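Local coordinates for protein lysine cyclodeaminase (Streptomyces pristinaespiralis, PDB 5YU3) that catalyses the NAD-dependent cyclisation of L-lysine to pipecolic acid with loss of ammonia, and also recognises L-ornithine and L-2,4-diaminobutyric acid, at residues A[21-26]-A[313-318]. Numbering follows the deposited sequence.
Sequences DELMRR and EVFLEA
L23 and V314 meet where helices 20-39 and 305-321 pack, and they illustrate how two helices can be joined by apolar branches beneath a polar, hydrated margin. Methyl CD1 of L23 lies 3.8 Å from CG1 of V314, the two side chains passing each other in opposite directions. With its CG anti to the backbone N (chi1 -176°), L23 reaches toward the other helix, and its other methyl, CD2, approaches CZ of F315 obliquely at 3.8 Å. V314 CG1 is shared, since CB of R26 also rests against it at 4.1 Å. Beyond that point the R26 chain runs extended to its guanidinium, where NE donates an almost straight, in-plane hydrogen bond of 3.0 Å to the anti lone pair of E22 OE2, part of a salt bridge. E22 lies one turn back on the same helix, and the bond helps fix the guanidinium's rotation. NH1 faces the partner helix, where a water 2.8 Å from NH1 bridges it to the carbonyl O of V314. L120 of helix 115-133 and residues of helix 8-18 close around L23 and F315. The segments' N-to-C directions lie 128° apart, an apolar helix-helix packing with one water bridge at its edge, joining helices from near both chain ends in this ornithine cyclodeaminase/mu-crystallin family member.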
loop_
_atom_site.group_PDB
_atom_site.type_symbol
_atom_site.label_atom_id
_atom_site.label_comp_id
_atom_site.label_asym_id
_atom_site.label_seq_id
_atom_site.Cartn_x
_atom_site.Cartn_y
_atom_site.Cartn_z
ATOM N N ASP A 21 28.169 -9.967 7.043
ATOM C CA ASP A 21 28.597 -9.149 8.176
ATOM C C ASP A 21 28.631 -7.676 7.800
ATOM O O ASP A 21 28.096 -6.816 8.518
ATOM C CB ASP A 21 29.980 -9.583 8.669
ATOM C CG ASP A 21 29.958 -10.891 9.444
ATOM O OD1 ASP A 21 28.873 -11.461 9.681
ATOM O OD2 ASP A 21 31.065 -11.362 9.801
ATOM N N GLU A 22 29.269 -7.362 6.674
ATOM C CA GLU A 22 29.402 -5.967 6.292
ATOM C C GLU A 22 28.051 -5.360 5.927
ATOM O O GLU A 22 27.770 -4.202 6.270
ATOM C CB GLU A 22 30.384 -5.834 5.131
ATOM C CG GLU A 22 30.301 -4.475 4.463
ATOM C CD GLU A 22 30.897 -3.366 5.301
ATOM O OE1 GLU A 22 31.526 -3.672 6.342
ATOM O OE2 GLU A 22 30.743 -2.182 4.915
ATOM N N LEU A 23 27.194 -6.125 5.245
ATOM C CA LEU A 23 25.887 -5.585 4.875
ATOM C C LEU A 23 25.032 -5.334 6.115
ATOM O O LEU A 23 24.335 -4.316 6.199
ATOM C CB LEU A 23 25.173 -6.533 3.914
ATOM C CG LEU A 23 23.824 -6.044 3.377
ATOM C CD1 LEU A 23 23.979 -4.790 2.509
ATOM C CD2 LEU A 23 23.138 -7.169 2.611
ATOM N N MET A 24 25.091 -6.236 7.091
ATOM C CA MET A 24 24.372 -6.010 8.342
ATOM C C MET A 24 24.928 -4.793 9.077
ATOM O O MET A 24 24.163 -3.970 9.587
ATOM C CB MET A 24 24.427 -7.263 9.219
ATOM C CG MET A 24 23.724 -7.111 10.587
ATOM S SD MET A 24 21.939 -6.795 10.461
ATOM C CE MET A 24 21.276 -8.445 10.411
ATOM N N ARG A 25 26.259 -4.639 9.105
ATOM C CA ARG A 25 26.856 -3.480 9.762
ATOM C C ARG A 25 26.443 -2.178 9.086
ATOM O O ARG A 25 26.181 -1.177 9.770
ATOM C CB ARG A 25 28.380 -3.598 9.785
ATOM C CG ARG A 25 28.892 -4.552 10.876
ATOM C CD ARG A 25 30.378 -4.364 11.161
ATOM N NE ARG A 25 30.846 -5.263 12.216
ATOM C CZ ARG A 25 31.374 -6.462 11.985
ATOM N NH1 ARG A 25 31.507 -6.893 10.730
ATOM N NH2 ARG A 25 31.775 -7.225 12.998
ATOM N N ARG A 26 26.382 -2.165 7.746
ATOM C CA ARG A 26 25.923 -0.964 7.051
ATOM C C ARG A 26 24.513 -0.592 7.481
ATOM O O ARG A 26 24.220 0.588 7.705
ATOM C CB ARG A 26 25.959 -1.155 5.532
ATOM C CG ARG A 26 27.353 -1.229 4.945
ATOM C CD ARG A 26 27.314 -1.249 3.405
ATOM N NE ARG A 26 28.610 -1.634 2.853
ATOM C CZ ARG A 26 28.851 -1.807 1.559
ATOM N NH1 ARG A 26 27.875 -1.641 0.667
ATOM N NH2 ARG A 26 30.070 -2.157 1.155
ATOM N N GLU A 313 17.700 1.900 0.842
ATOM C CA GLU A 313 18.741 2.805 0.359
ATOM C C GLU A 313 20.099 2.116 0.349
ATOM O O GLU A 313 20.900 2.318 -0.570
ATOM C CB GLU A 313 18.788 4.062 1.223
ATOM C CG GLU A 313 19.658 5.177 0.668
ATOM C CD GLU A 313 19.082 5.806 -0.594
ATOM O OE1 GLU A 313 17.861 5.669 -0.834
ATOM O OE2 GLU A 313 19.857 6.447 -1.341
ATOM N N VAL A 314 20.379 1.295 1.365
ATOM C CA VAL A 314 21.653 0.583 1.400
ATOM C C VAL A 314 21.760 -0.380 0.222
ATOM O O VAL A 314 22.810 -0.473 -0.430
ATOM C CB VAL A 314 21.823 -0.149 2.744
ATOM C CG1 VAL A 314 23.038 -1.073 2.679
ATOM C CG2 VAL A 314 21.965 0.866 3.871
ATOM N N PHE A 315 20.678 -1.106 -0.070
ATOM C CA PHE A 315 20.672 -2.009 -1.216
ATOM C C PHE A 315 20.796 -1.248 -2.534
ATOM O O PHE A 315 21.521 -1.677 -3.437
ATOM C CB PHE A 315 19.397 -2.852 -1.220
ATOM C CG PHE A 315 19.497 -4.095 -0.390
ATOM C CD1 PHE A 315 20.053 -5.249 -0.916
ATOM C CD2 PHE A 315 19.065 -4.102 0.926
ATOM C CE1 PHE A 315 20.150 -6.402 -0.147
ATOM C CE2 PHE A 315 19.165 -5.251 1.703
ATOM C CZ PHE A 315 19.713 -6.402 1.162
ATOM N N LEU A 316 20.069 -0.139 -2.685
ATOM C CA LEU A 316 20.118 0.584 -3.955
ATOM C C LEU A 316 21.486 1.209 -4.190
ATOM O O LEU A 316 21.934 1.298 -5.340
ATOM C CB LEU A 316 19.036 1.663 -3.998
ATOM C CG LEU A 316 17.598 1.156 -3.998
ATOM C CD1 LEU A 316 16.635 2.317 -4.197
ATOM C CD2 LEU A 316 17.390 0.071 -5.053
ATOM N N GLU A 317 22.156 1.664 -3.126
ATOM C CA GLU A 317 23.512 2.182 -3.275
ATOM C C GLU A 317 24.451 1.104 -3.801
ATOM O O GLU A 317 25.229 1.341 -4.736
ATOM C CB GLU A 317 24.016 2.731 -1.939
ATOM C CG GLU A 317 23.379 4.057 -1.542
ATOM C CD GLU A 317 23.788 4.507 -0.154
ATOM O OE1 GLU A 317 24.644 3.839 0.452
ATOM O OE2 GLU A 317 23.240 5.520 0.330
ATOM N N ALA A 318 24.393 -0.092 -3.208
ATOM C CA ALA A 318 25.246 -1.186 -3.664
ATOM C C ALA A 318 24.866 -1.633 -5.070
ATOM O O ALA A 318 25.744 -1.915 -5.895
ATOM C CB ALA A 318 25.173 -2.360 -2.683
HETATM O O HOH W 1 25.501 -0.205 0.345
#